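Putative peptidase (Bacteroides fragilis, PDB 5DYN) acts as a clostripain-family (C11) cysteine protease, seen here as its C-terminal piece, and probably activates the B. fragilis toxin by cleavage. Local coordinates at residues 54-59 with 202-207; 85-90 with 185-190; 145-148 with 154-157; 159-164 with 179-184. All coordinates share one frame; numbering follows the deposited sequence.

Contact 1: residues 54-59 with 202-207. With NA (sodium ion), chain I; NA (sodium ion), chain J.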
loop_
_atom_site.group_PDB
_atom_site.type_symbol
_atom_site.label_atom_id
_atom_site.label_comp_id
_atom_site.label_asym_id
_atom_site.label_seq_id
_atom_site.Cartn_x
_atom_site.Cartn_y
_atom_site.Cartn_z
ATOM N N SER B 54 -1.078 3.967 -2.662
ATOM C CA SER B 54 -1.144 5.421 -2.671
ATOM C C SER B 54 -0.639 5.963 -1.349
ATOM O O SER B 54 -0.880 5.364 -0.306
ATOM C CB SER B 54 -2.572 5.907 -2.922
ATOM O OG SER B 54 -2.651 7.320 -2.841
ATOM N N PRO B 55 0.074 7.097 -1.385
ATOM C CA PRO B 55 0.494 7.749 -0.142
ATOM C C PRO B 55 -0.698 8.390 0.563
ATOM O O PRO B 55 -0.645 8.665 1.765
ATOM C CB PRO B 55 1.495 8.804 -0.619
ATOM C CG PRO B 55 1.067 9.111 -2.018
ATOM C CD PRO B 55 0.560 7.811 -2.580
ATOM N N THR B 56 -1.768 8.617 -0.194
ATOM C CA THR B 56 -2.982 9.204 0.352
ATOM C C THR B 56 -4.141 8.206 0.263
ATOM O O THR B 56 -3.923 6.992 0.254
ATOM C CB THR B 56 -3.342 10.521 -0.374
ATOM O OG1 THR B 56 -4.534 11.076 0.195
ATOM C CG2 THR B 56 -3.544 10.285 -1.871
ATOM N N GLU B 57 -5.371 8.709 0.203
ATOM C CA GLU B 57 -6.543 7.838 0.210
ATOM C C GLU B 57 -6.777 7.122 -1.120
ATOM O O GLU B 57 -6.597 7.697 -2.194
ATOM C CB GLU B 57 -7.788 8.639 0.589
ATOM C CG GLU B 57 -7.679 9.298 1.948
ATOM C CD GLU B 57 -8.897 10.124 2.297
ATOM O OE1 GLU B 57 -10.025 9.596 2.188
ATOM O OE2 GLU B 57 -8.725 11.302 2.683
ATOM N N ILE B 58 -7.177 5.857 -1.024
ATOM C CA ILE B 58 -7.523 5.035 -2.179
ATOM C C ILE B 58 -9.037 5.061 -2.415
ATOM O O ILE B 58 -9.811 4.932 -1.468
ATOM C CB ILE B 58 -7.040 3.574 -1.985
ATOM C CG1 ILE B 58 -5.554 3.451 -2.322
ATOM C CG2 ILE B 58 -7.848 2.600 -2.837
ATOM C CD1 ILE B 58 -5.246 3.670 -3.788
ATOM N N PRO B 59 -9.461 5.248 -3.676
ATOM C CA PRO B 59 -10.884 5.232 -4.036
ATOM C C PRO B 59 -11.585 3.953 -3.586
ATOM O O PRO B 59 -11.002 2.876 -3.683
ATOM C CB PRO B 59 -10.861 5.323 -5.567
ATOM C CG PRO B 59 -9.572 5.997 -5.884
ATOM C CD PRO B 59 -8.599 5.521 -4.841
ATOM N N PHE B 202 -9.078 17.499 -3.201
ATOM C CA PHE B 202 -7.932 18.269 -2.740
ATOM C C PHE B 202 -6.818 18.223 -3.776
ATOM O O PHE B 202 -6.685 17.245 -4.513
ATOM C CB PHE B 202 -7.434 17.747 -1.390
ATOM C CG PHE B 202 -6.822 16.375 -1.448
ATOM C CD1 PHE B 202 -7.621 15.242 -1.446
ATOM C CD2 PHE B 202 -5.443 16.216 -1.479
ATOM C CE1 PHE B 202 -7.060 13.977 -1.492
ATOM C CE2 PHE B 202 -4.873 14.953 -1.523
ATOM C CZ PHE B 202 -5.683 13.832 -1.529
ATOM N N THR B 203 -6.021 19.286 -3.831
ATOM C CA THR B 203 -4.945 19.387 -4.811
ATOM C C THR B 203 -3.750 18.503 -4.452
ATOM O O THR B 203 -3.282 18.493 -3.312
ATOM C CB THR B 203 -4.461 20.849 -4.960
ATOM O OG1 THR B 203 -5.567 21.692 -5.302
ATOM C CG2 THR B 203 -3.394 20.957 -6.040
ATOM N N MET B 204 -3.269 17.752 -5.437
ATOM C CA MET B 204 -2.027 17.009 -5.298
ATOM C C MET B 204 -0.877 17.849 -5.838
ATOM O O MET B 204 -0.770 18.043 -7.049
ATOM C CB MET B 204 -2.104 15.673 -6.038
ATOM C CG MET B 204 -0.818 14.866 -5.989
ATOM S SD MET B 204 -0.477 14.246 -4.333
ATOM C CE MET B 204 -1.793 13.046 -4.142
ATOM N N ASN B 205 -0.032 18.350 -4.941
ATOM C CA ASN B 205 1.101 19.188 -5.331
ATOM C C ASN B 205 1.961 18.538 -6.407
ATOM O O ASN B 205 2.251 17.343 -6.351
ATOM C CB ASN B 205 1.959 19.526 -4.112
ATOM C CG ASN B 205 1.250 20.442 -3.142
ATOM O OD1 ASN B 205 0.112 20.848 -3.377
ATOM N ND2 ASN B 205 1.913 20.766 -2.037
ATOM N N GLN B 206 2.357 19.340 -7.390
ATOM C CA GLN B 206 3.037 18.828 -8.570
ATOM C C GLN B 206 4.462 18.379 -8.266
ATOM O O GLN B 206 5.064 17.652 -9.057
ATOM C CB GLN B 206 3.043 19.888 -9.675
ATOM C CG GLN B 206 1.653 20.241 -10.212
ATOM C CD GLN B 206 0.930 19.048 -10.825
ATOM O OE1 GLN B 206 1.534 18.228 -11.519
ATOM N NE2 GLN B 206 -0.371 18.945 -10.564
ATOM N N ASP B 207 4.999 18.803 -7.124
ATOM C CA ASP B 207 6.361 18.431 -6.752
ATOM C C ASP B 207 6.397 17.276 -5.749
ATOM O O ASP B 207 7.466 16.884 -5.284
ATOM C CB ASP B 207 7.116 19.640 -6.187
ATOM C CG ASP B 207 6.398 20.294 -5.021
ATOM O OD1 ASP B 207 5.400 19.728 -4.527
ATOM O OD2 ASP B 207 6.845 21.377 -4.588
HETATM NA NA NA I . 4.623 20.024 -1.959
HETATM NA NA NA J . 0.795 7.251 3.463
#
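Thr56 meets Phe202 and Met204 where an ST turn, in the loop that leaves strand 50-53, packs against the end of the edge strand 200-203 in the mixed sheet of this clostripain-family chain. The tight part is small and buried, and Thr56 supplies nearly all of it from its side. The two backbones stay well apart, with Thr56 CA 9.7 Å from Met204 CA, so side chains alone bridge them. Thr56 OG1 lies anti to the backbone N (chi1 -180°) and comes at the Phe202 ring obliquely, 3.4 Å from Phe202 CZ. The same rotation places Thr56 CG2 between the backbone N and the carbonyl carbon, where it meets Met204 CE tip to tip at 4.0 Å; Met204 bends at both chi2 and chi3 to bring that methyl in. The polar need of Thr56 OG1 is met by a hydrogen bond with Tyr148 O, and its approach to Phe202 is then best read as van der Waals contact. The turn itself is fixed by Thr56 N, which donates to Ser54 OG at 3.1 Å with an N-H...O angle of 148°, while Ser54 OG is also bonded to Ser110 OG.

On the loose side, Thr203 faces solvent between the two packed residues, and past Met204 the segment leaves the interface, with Gln206 exposed. Asp207 OD1 binds a sodium ion at 2.7 Å, a site to which Gly144 O also contributes. A second sodium ion lies beside the packed end, joined by Phe34 O and Ser212 OG and held by Pro55 O at 2.6 Å.

Contact 2: residues 85-90 with 185-190. With NA (sodium ion), chain F.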
loop_
_atom_site.group_PDB
_atom_site.type_symbol
_atom_site.label_atom_id
_atom_site.label_comp_id
_atom_site.label_asym_id
_atom_site.label_seq_id
_atom_site.Cartn_x
_atom_site.Cartn_y
_atom_site.Cartn_z
ATOM N N CYS B 85 -2.075 0.768 -15.079
ATOM C CA CYS B 85 -3.464 0.353 -15.294
ATOM C C CYS B 85 -4.397 1.045 -14.313
ATOM O O CYS B 85 -5.415 1.614 -14.706
ATOM C CB CYS B 85 -3.612 -1.164 -15.161
ATOM S SG CYS B 85 -3.048 -2.102 -16.588
ATOM N N TYR B 86 -4.037 0.978 -13.036
ATOM C CA TYR B 86 -4.791 1.619 -11.970
ATOM C C TYR B 86 -4.981 3.099 -12.286
ATOM O O TYR B 86 -6.098 3.622 -12.220
ATOM C CB TYR B 86 -4.066 1.467 -10.632
ATOM C CG TYR B 86 -4.936 1.609 -9.399
ATOM C CD1 TYR B 86 -4.898 0.657 -8.382
ATOM C CD2 TYR B 86 -5.808 2.678 -9.259
ATOM C CE1 TYR B 86 -5.682 0.784 -7.257
ATOM C CE2 TYR B 86 -6.604 2.809 -8.138
ATOM C CZ TYR B 86 -6.538 1.862 -7.142
ATOM O OH TYR B 86 -7.331 1.994 -6.030
ATOM N N TYR B 87 -3.884 3.767 -12.642
ATOM C CA TYR B 87 -3.916 5.204 -12.889
ATOM C C TYR B 87 -4.704 5.574 -14.143
ATOM O O TYR B 87 -5.547 6.470 -14.101
ATOM C CB TYR B 87 -2.499 5.764 -13.002
ATOM C CG TYR B 87 -2.496 7.226 -13.394
ATOM C CD1 TYR B 87 -2.805 8.208 -12.465
ATOM C CD2 TYR B 87 -2.212 7.623 -14.697
ATOM C CE1 TYR B 87 -2.820 9.543 -12.812
ATOM C CE2 TYR B 87 -2.224 8.958 -15.054
ATOM C CZ TYR B 87 -2.529 9.914 -14.105
ATOM O OH TYR B 87 -2.545 11.248 -14.442
ATOM N N ASP B 88 -4.412 4.899 -15.254
ATOM C CA ASP B 88 -5.027 5.225 -16.542
ATOM C C ASP B 88 -6.547 5.156 -16.486
ATOM O O ASP B 88 -7.236 5.952 -17.127
ATOM C CB ASP B 88 -4.508 4.294 -17.642
ATOM C CG ASP B 88 -3.088 4.622 -18.064
ATOM O OD1 ASP B 88 -2.663 5.782 -17.875
ATOM O OD2 ASP B 88 -2.396 3.722 -18.587
ATOM N N TYR B 89 -7.063 4.207 -15.713
ATOM C CA TYR B 89 -8.502 4.024 -15.573
ATOM C C TYR B 89 -9.169 5.247 -14.965
ATOM O O TYR B 89 -10.172 5.746 -15.482
ATOM C CB TYR B 89 -8.800 2.796 -14.715
ATOM C CG TYR B 89 -10.268 2.442 -14.638
ATOM C CD1 TYR B 89 -10.841 1.588 -15.571
ATOM C CD2 TYR B 89 -11.079 2.954 -13.631
ATOM C CE1 TYR B 89 -12.181 1.255 -15.507
ATOM C CE2 TYR B 89 -12.422 2.629 -13.561
ATOM C CZ TYR B 89 -12.967 1.777 -14.502
ATOM O OH TYR B 89 -14.301 1.444 -14.440
ATOM N N TYR B 90 -8.609 5.728 -13.862
ATOM C CA TYR B 90 -9.214 6.835 -13.134
ATOM C C TYR B 90 -8.908 8.180 -13.774
ATOM O O TYR B 90 -9.653 9.141 -13.581
ATOM C CB TYR B 90 -8.752 6.837 -11.676
ATOM C CG TYR B 90 -9.418 5.785 -10.818
ATOM C CD1 TYR B 90 -10.586 6.070 -10.123
ATOM C CD2 TYR B 90 -8.874 4.513 -10.693
ATOM C CE1 TYR B 90 -11.197 5.115 -9.333
ATOM C CE2 TYR B 90 -9.477 3.552 -9.902
ATOM C CZ TYR B 90 -10.638 3.859 -9.225
ATOM O OH TYR B 90 -11.246 2.906 -8.439
ATOM N N MET B 185 11.420 5.587 -5.905
ATOM C CA MET B 185 10.151 5.724 -6.613
ATOM C C MET B 185 10.345 5.547 -8.114
ATOM O O MET B 185 10.851 6.436 -8.799
ATOM C CB MET B 185 9.507 7.076 -6.311
ATOM C CG MET B 185 9.229 7.291 -4.837
ATOM S SD MET B 185 8.369 5.884 -4.101
ATOM C CE MET B 185 6.788 5.969 -4.942
ATOM N N VAL B 186 9.938 4.388 -8.619
ATOM C CA VAL B 186 10.075 4.080 -10.034
ATOM C C VAL B 186 8.816 4.470 -10.809
ATOM O O VAL B 186 8.825 4.527 -12.038
ATOM C CB VAL B 186 10.371 2.588 -10.250
ATOM C CG1 VAL B 186 11.713 2.228 -9.633
ATOM C CG2 VAL B 186 9.261 1.734 -9.657
ATOM N N TYR B 187 7.737 4.735 -10.082
ATOM C CA TYR B 187 6.492 5.185 -10.693
ATOM C C TYR B 187 5.750 6.121 -9.753
ATOM O O TYR B 187 5.634 5.852 -8.559
ATOM C CB TYR B 187 5.600 3.994 -11.059
ATOM C CG TYR B 187 4.317 4.375 -11.774
ATOM C CD1 TYR B 187 3.189 4.779 -11.063
ATOM C CD2 TYR B 187 4.229 4.321 -13.161
ATOM C CE1 TYR B 187 2.018 5.129 -11.713
ATOM C CE2 TYR B 187 3.058 4.665 -13.821
ATOM C CZ TYR B 187 1.956 5.068 -13.090
ATOM O OH TYR B 187 0.789 5.413 -13.735
ATOM N N TRP B 188 5.245 7.219 -10.303
ATOM C CA TRP B 188 4.407 8.141 -9.548
ATOM C C TRP B 188 3.583 8.995 -10.496
ATOM O O TRP B 188 4.107 9.878 -11.176
ATOM C CB TRP B 188 5.251 9.024 -8.628
ATOM C CG TRP B 188 4.483 10.131 -7.960
ATOM C CD1 TRP B 188 4.755 11.467 -8.021
ATOM C CD2 TRP B 188 3.317 9.999 -7.133
ATOM N NE1 TRP B 188 3.837 12.174 -7.282
ATOM C CE2 TRP B 188 2.944 11.296 -6.727
ATOM C CE3 TRP B 188 2.555 8.909 -6.696
ATOM C CZ2 TRP B 188 1.843 11.534 -5.906
ATOM C CZ3 TRP B 188 1.462 9.149 -5.880
ATOM C CH2 TRP B 188 1.120 10.451 -5.492
ATOM N N LYS B 189 2.288 8.709 -10.548
ATOM C CA LYS B 189 1.367 9.465 -11.382
ATOM C C LYS B 189 0.141 9.853 -10.573
ATOM O O LYS B 189 -0.339 9.080 -9.738
ATOM C CB LYS B 189 0.960 8.657 -12.615
ATOM C CG LYS B 189 2.083 8.435 -13.608
ATOM C CD LYS B 189 2.362 9.695 -14.404
ATOM C CE LYS B 189 1.184 10.045 -15.298
ATOM N NZ LYS B 189 1.478 11.206 -16.183
ATOM N N SER B 190 -0.356 11.057 -10.816
ATOM C CA SER B 190 -1.534 11.542 -10.119
ATOM C C SER B 190 -2.331 12.507 -10.975
ATOM O O SER B 190 -1.768 13.296 -11.731
ATOM C CB SER B 190 -1.145 12.227 -8.810
ATOM O OG SER B 190 -2.296 12.727 -8.145
HETATM NA NA NA F . -11.920 9.788 -11.797
#
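Helix-on-sheet packing near the protein surface joins Tyr87 of helix 78-92 to Tyr187, Lys189 and Ser190 of strand 185-196. The short helix and strand segments run almost parallel, 12° apart, with their axes 9.0 Å from each other at closest approach. Tyr87 spans the distance: with CG anti to its backbone N (chi1 174°), the ring extends from the helix and lies against the strand. Lys189 CB makes a CH-pi contact over the middle of one face of the Tyr87 ring, 3.7 Å from the centroid. The lysine chain then bends at chi2 and chi3, which returns Lys189 CE to within 3.6 Å of Tyr87 CE2. Tyr187 crosses Tyr87 at about a right angle and sets its OH 3.4 Å from Tyr87 CB, at the root of the ring. At the far end, Tyr87 OH gives a weak hydrogen bond to Ser190 O, 3.5 Å long.

At the start of this run the strand carries a classic beta bulge, with Val186 and Tyr187 set together against the single residue Val113 of strand 110-115. That strand flanks it in the sheet, helix 65-72 meets Cys85 and Tyr89 of helix 78-92, and Ser190 touches Met204 of the loop after strand 200-203.

Contact 3: residues 145-148 with 154-157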
loop_
_atom_site.group_PDB
_atom_site.type_symbol
_atom_site.label_atom_id
_atom_site.label_comp_id
_atom_site.label_asym_id
_atom_site.label_seq_id
_atom_site.Cartn_x
_atom_site.Cartn_y
_atom_site.Cartn_z
ATOM N N VAL B 145 4.995 21.755 1.897
ATOM C CA VAL B 145 5.222 20.316 1.974
ATOM C C VAL B 145 3.893 19.584 1.857
ATOM O O VAL B 145 3.065 19.649 2.767
ATOM C CB VAL B 145 5.913 19.903 3.287
ATOM C CG1 VAL B 145 6.127 18.395 3.317
ATOM C CG2 VAL B 145 7.231 20.639 3.456
ATOM N N MET B 146 3.695 18.902 0.732
ATOM C CA MET B 146 2.445 18.199 0.455
ATOM C C MET B 146 2.044 17.297 1.606
ATOM O O MET B 146 2.843 16.489 2.084
ATOM C CB MET B 146 2.557 17.366 -0.823
ATOM C CG MET B 146 1.320 16.518 -1.111
ATOM S SD MET B 146 -0.149 17.525 -1.413
ATOM C CE MET B 146 -1.427 16.269 -1.484
ATOM N N CYS B 147 0.807 17.457 2.059
ATOM C CA CYS B 147 0.251 16.594 3.087
ATOM C C CYS B 147 -0.765 15.656 2.454
ATOM O O CYS B 147 -1.781 16.106 1.921
ATOM C CB CYS B 147 -0.401 17.417 4.195
ATOM S SG CYS B 147 -0.978 16.443 5.599
ATOM N N TYR B 148 -0.482 14.356 2.502
ATOM C CA TYR B 148 -1.373 13.354 1.923
ATOM C C TYR B 148 -2.567 13.063 2.830
ATOM O O TYR B 148 -3.515 12.394 2.421
ATOM C CB TYR B 148 -0.616 12.053 1.644
ATOM C CG TYR B 148 0.518 12.179 0.653
ATOM C CD1 TYR B 148 0.275 12.500 -0.680
ATOM C CD2 TYR B 148 1.832 11.957 1.047
ATOM C CE1 TYR B 148 1.313 12.610 -1.590
ATOM C CE2 TYR B 148 2.876 12.061 0.146
ATOM C CZ TYR B 148 2.612 12.387 -1.171
ATOM O OH TYR B 148 3.654 12.488 -2.064
ATOM N N LYS B 154 -5.577 14.804 12.260
ATOM C CA LYS B 154 -4.574 13.748 12.225
ATOM C C LYS B 154 -3.322 14.183 11.460
ATOM O O LYS B 154 -2.245 14.288 12.043
ATOM C CB LYS B 154 -5.161 12.478 11.613
ATOM C CG LYS B 154 -6.249 11.842 12.460
ATOM C CD LYS B 154 -6.766 10.556 11.839
ATOM C CE LYS B 154 -7.891 9.960 12.669
ATOM N NZ LYS B 154 -7.486 9.811 14.090
ATOM N N GLN B 155 -3.475 14.434 10.161
ATOM C CA GLN B 155 -2.375 14.903 9.318
ATOM C C GLN B 155 -1.126 14.034 9.476
ATOM O O GLN B 155 -0.029 14.539 9.722
ATOM C CB GLN B 155 -2.049 16.368 9.634
ATOM C CG GLN B 155 -3.225 17.316 9.405
ATOM C CD GLN B 155 -2.838 18.780 9.515
ATOM O OE1 GLN B 155 -2.635 19.301 10.610
ATOM N NE2 GLN B 155 -2.733 19.450 8.376
ATOM N N TYR B 156 -1.309 12.724 9.334
ATOM C CA TYR B 156 -0.250 11.751 9.588
ATOM C C TYR B 156 0.851 11.740 8.537
ATOM O O TYR B 156 2.022 11.572 8.862
ATOM C CB TYR B 156 -0.837 10.341 9.675
ATOM C CG TYR B 156 -1.750 10.092 10.851
ATOM C CD1 TYR B 156 -1.699 10.892 11.985
ATOM C CD2 TYR B 156 -2.659 9.041 10.828
ATOM C CE1 TYR B 156 -2.535 10.654 13.064
ATOM C CE2 TYR B 156 -3.498 8.794 11.897
ATOM C CZ TYR B 156 -3.432 9.601 13.012
ATOM O OH TYR B 156 -4.272 9.349 14.072
ATOM N N TYR B 157 0.471 11.902 7.275
ATOM C CA TYR B 157 1.378 11.594 6.176
ATOM C C TYR B 157 1.760 12.811 5.342
ATOM O O TYR B 157 0.902 13.470 4.755
ATOM C CB TYR B 157 0.748 10.528 5.276
ATOM C CG TYR B 157 0.047 9.437 6.049
ATOM C CD1 TYR B 157 0.767 8.412 6.653
ATOM C CD2 TYR B 157 -1.337 9.436 6.187
ATOM C CE1 TYR B 157 0.130 7.416 7.369
ATOM C CE2 TYR B 157 -1.982 8.444 6.902
ATOM C CZ TYR B 157 -1.244 7.436 7.490
ATOM O OH TYR B 157 -1.881 6.447 8.199
#
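Tyr148 and Tyr157 bring two irregular loop segments together, their CA atoms 5.4 Å apart, at the neck of the excursion that lies between them. One backbone bond closes the neck: Tyr148 N donates to Tyr157 O at 2.8 Å. It is bent, with an N-H...O angle of 136°, and the donor is tilted 24° from the carbonyl plane. Gln155 has a left-handed backbone conformation, consistent with a chain that turns sharply just before it comes back to Tyr148. From the excursion, Asp149 OD2 accepts from Tyr156 N and Arg150 NH2 donates to Cys147 O, tying it back to both segments.

Side chains pad the closure without interlocking. Cys147 SG points away from its own amide (chi1 -174°), which carries it alongside the returning segment, 3.6 Å from Tyr157 O and 4.2 Å from Gln155 CB. The two tyrosines touch only near their roots, CB to CB at 4.2 Å, before their rings part. Tyr148 OH bonds Asp159 OD1 and Gly210 N, whereas the Tyr157 ring heads for the other protein chain of the assembly. It stacks on Phe34, carries Tyr156 CB 3.4 Å above its centre, and its OH is hydrogen-bonded to Glu120 OE2 of that other chain, so this loop takes part in the interface between the two. Alongside, Lys154 lays CB over one face of the Tyr156 ring, and its NZ donates to Tyr156 OH at 3.2 Å.

The neck leads straight into strand 158-159, on which Met146 and Cys147 pack. Tyr148 and Tyr157 both rest on Ser212 of the partner strand 212-213, and Val145 reaches helix 160-167.

Contact 4: residues 159-164 with 179-184. With NA (sodium ion), chain H.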
loop_
_atom_site.group_PDB
_atom_site.type_symbol
_atom_site.label_atom_id
_atom_site.label_comp_id
_atom_site.label_asym_id
_atom_site.label_seq_id
_atom_site.Cartn_x
_atom_site.Cartn_y
_atom_site.Cartn_z
ATOM N N ASP B 159 4.756 14.317 2.331
ATOM C CA ASP B 159 5.688 13.873 1.305
ATOM C C ASP B 159 7.123 13.916 1.828
ATOM O O ASP B 159 7.599 14.958 2.271
ATOM C CB ASP B 159 5.552 14.729 0.049
ATOM C CG ASP B 159 6.443 14.248 -1.073
ATOM O OD1 ASP B 159 6.082 13.250 -1.732
ATOM O OD2 ASP B 159 7.508 14.865 -1.290
ATOM N N LEU B 160 7.802 12.773 1.776
ATOM C CA LEU B 160 9.155 12.649 2.311
ATOM C C LEU B 160 10.146 13.568 1.606
ATOM O O LEU B 160 10.928 14.266 2.255
ATOM C CB LEU B 160 9.632 11.198 2.214
ATOM C CG LEU B 160 11.093 10.937 2.592
ATOM C CD1 LEU B 160 11.328 11.232 4.062
ATOM C CD2 LEU B 160 11.490 9.507 2.258
ATOM N N ASP B 161 10.108 13.566 0.279
ATOM C CA ASP B 161 11.041 14.360 -0.507
ATOM C C ASP B 161 10.908 15.856 -0.233
ATOM O O ASP B 161 11.909 16.552 -0.061
ATOM C CB ASP B 161 10.846 14.090 -1.998
ATOM C CG ASP B 161 11.644 15.040 -2.867
ATOM O OD1 ASP B 161 12.848 14.779 -3.078
ATOM O OD2 ASP B 161 11.068 16.047 -3.336
ATOM N N ARG B 162 9.676 16.349 -0.189
ATOM C CA ARG B 162 9.444 17.769 0.053
ATOM C C ARG B 162 9.820 18.162 1.478
ATOM O O ARG B 162 10.222 19.299 1.730
ATOM C CB ARG B 162 7.986 18.130 -0.233
ATOM C CG ARG B 162 7.602 18.048 -1.702
ATOM C CD ARG B 162 8.316 19.110 -2.530
ATOM N NE ARG B 162 9.644 18.684 -2.960
ATOM C CZ ARG B 162 10.516 19.466 -3.590
ATOM N NH1 ARG B 162 10.205 20.725 -3.868
ATOM N NH2 ARG B 162 11.700 18.986 -3.941
ATOM N N PHE B 163 9.695 17.218 2.405
ATOM C CA PHE B 163 10.086 17.458 3.790
ATOM C C PHE B 163 11.604 17.593 3.929
ATOM O O PHE B 163 12.093 18.492 4.619
ATOM C CB PHE B 163 9.568 16.336 4.693
ATOM C CG PHE B 163 10.127 16.375 6.088
ATOM C CD1 PHE B 163 9.822 17.422 6.943
ATOM C CD2 PHE B 163 10.955 15.361 6.545
ATOM C CE1 PHE B 163 10.336 17.460 8.228
ATOM C CE2 PHE B 163 11.472 15.394 7.832
ATOM C CZ PHE B 163 11.163 16.446 8.672
ATOM N N ILE B 164 12.347 16.702 3.278
ATOM C CA ILE B 164 13.805 16.776 3.302
ATOM C C ILE B 164 14.254 18.053 2.599
ATOM O O ILE B 164 15.201 18.713 3.028
ATOM C CB ILE B 164 14.466 15.543 2.636
ATOM C CG1 ILE B 164 14.037 14.257 3.341
ATOM C CG2 ILE B 164 15.981 15.651 2.686
ATOM C CD1 ILE B 164 14.464 14.186 4.793
ATOM N N GLU B 179 19.589 11.946 -4.723
ATOM C CA GLU B 179 20.186 10.902 -5.552
ATOM C C GLU B 179 19.757 9.520 -5.076
ATOM O O GLU B 179 19.446 8.641 -5.880
ATOM C CB GLU B 179 21.715 11.007 -5.546
ATOM C CG GLU B 179 22.263 12.207 -6.304
ATOM C CD GLU B 179 23.777 12.194 -6.414
ATOM O OE1 GLU B 179 24.453 11.948 -5.391
ATOM O OE2 GLU B 179 24.292 12.428 -7.529
ATOM N N ALA B 180 19.740 9.338 -3.760
ATOM C CA ALA B 180 19.360 8.061 -3.175
ATOM C C ALA B 180 17.861 7.823 -3.293
ATOM O O ALA B 180 17.419 6.685 -3.459
ATOM C CB ALA B 180 19.791 7.998 -1.723
ATOM N N PHE B 181 17.081 8.897 -3.209
ATOM C CA PHE B 181 15.627 8.787 -3.273
ATOM C C PHE B 181 15.147 8.508 -4.692
ATOM O O PHE B 181 14.156 7.806 -4.891
ATOM C CB PHE B 181 14.961 10.059 -2.740
ATOM C CG PHE B 181 13.458 10.010 -2.774
ATOM C CD1 PHE B 181 12.750 9.357 -1.775
ATOM C CD2 PHE B 181 12.754 10.614 -3.802
ATOM C CE1 PHE B 181 11.366 9.307 -1.803
ATOM C CE2 PHE B 181 11.368 10.566 -3.837
ATOM C CZ PHE B 181 10.675 9.914 -2.835
ATOM N N ASP B 182 15.852 9.062 -5.674
ATOM C CA ASP B 182 15.501 8.865 -7.077
ATOM C C ASP B 182 15.466 7.386 -7.456
ATOM O O ASP B 182 14.759 6.991 -8.382
ATOM C CB ASP B 182 16.484 9.608 -7.983
ATOM C CG ASP B 182 16.187 11.093 -8.073
ATOM O OD1 ASP B 182 15.047 11.493 -7.759
ATOM O OD2 ASP B 182 17.092 11.859 -8.467
ATOM N N LYS B 183 16.223 6.573 -6.727
ATOM C CA LYS B 183 16.317 5.146 -7.003
ATOM C C LYS B 183 15.171 4.352 -6.368
ATOM O O LYS B 183 15.073 3.138 -6.553
ATOM C CB LYS B 183 17.658 4.606 -6.503
ATOM C CG LYS B 183 18.871 5.193 -7.207
ATOM C CD LYS B 183 20.118 5.027 -6.356
ATOM C CE LYS B 183 21.354 4.823 -7.216
ATOM N NZ LYS B 183 22.488 4.280 -6.418
ATOM N N VAL B 184 14.306 5.033 -5.623
ATOM C CA VAL B 184 13.248 4.353 -4.884
ATOM C C VAL B 184 11.919 4.387 -5.627
ATOM O O VAL B 184 11.348 3.338 -5.940
ATOM C CB VAL B 184 13.057 4.966 -3.485
ATOM C CG1 VAL B 184 11.919 4.266 -2.749
ATOM C CG2 VAL B 184 14.345 4.868 -2.686
HETATM NA NA NA H . 18.653 4.483 -2.862
#
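Phe181 packs on Leu160 and Asp161, so that one aromatic ring from helix 172-182 covers the first turn of helix 160-167. Asp161 presents its CB over one face of the ring, 4.0 Å from Phe181 CE2. Leu160 slides past the phenylalanine in the opposite direction, and its CD2 reaches Phe181 CE1 obliquely at 4.1 Å.

The buried carboxylate of Asp161 is turned off the ring and firmly held. Arg162 grips its OD2 side-on, through NE at 3.0 Å and NH2 at 3.1 Å, with that oxygen close to the guanidinium plane. Lys209 adds a salt bridge to OD2, and Tyr174 OH is bonded to OD1; so much positive charge would be expected to favour the ionised acid. The turn itself is capped by Asp159, the N-cap residue, whose OD2 accepts from Arg162 N at 2.8 Å. Across the interface, Ala180 O binds a sodium ion together with Glu118 OE1.

Trp177, one turn earlier in helix 172-182, meets the Phe181 ring and touches Leu160, Asp161 and Ile164, while Leu122 of helix 119-127 packs on Phe181; beyond Val184 the chain enters strand 185-196.

Overall arrangement
Contact 1 is the hub: its centre lies about 11 Å from that of contact 2, 10 Å from contact 3 and 16 Å from contact 4. It meets contact 2 through neighbouring strands of the mixed sheet, with Met204 CG 3.4 Å from Ser190 OG and Pro55 CD 3.7 Å from Trp188 CZ3. Contact 3 runs into contact 4, where Met146 O and Asp159 N lie 2.9 Å apart, a probable hydrogen bond. A long, weak ion pair between Asp207 OD2 and Arg162 NH1 spans contacts 1 and 4. Contacts 2 and 3 are farthest apart, about 20 Å between centres. Sodium ions are bound by residues of contacts 1, 2 and 4.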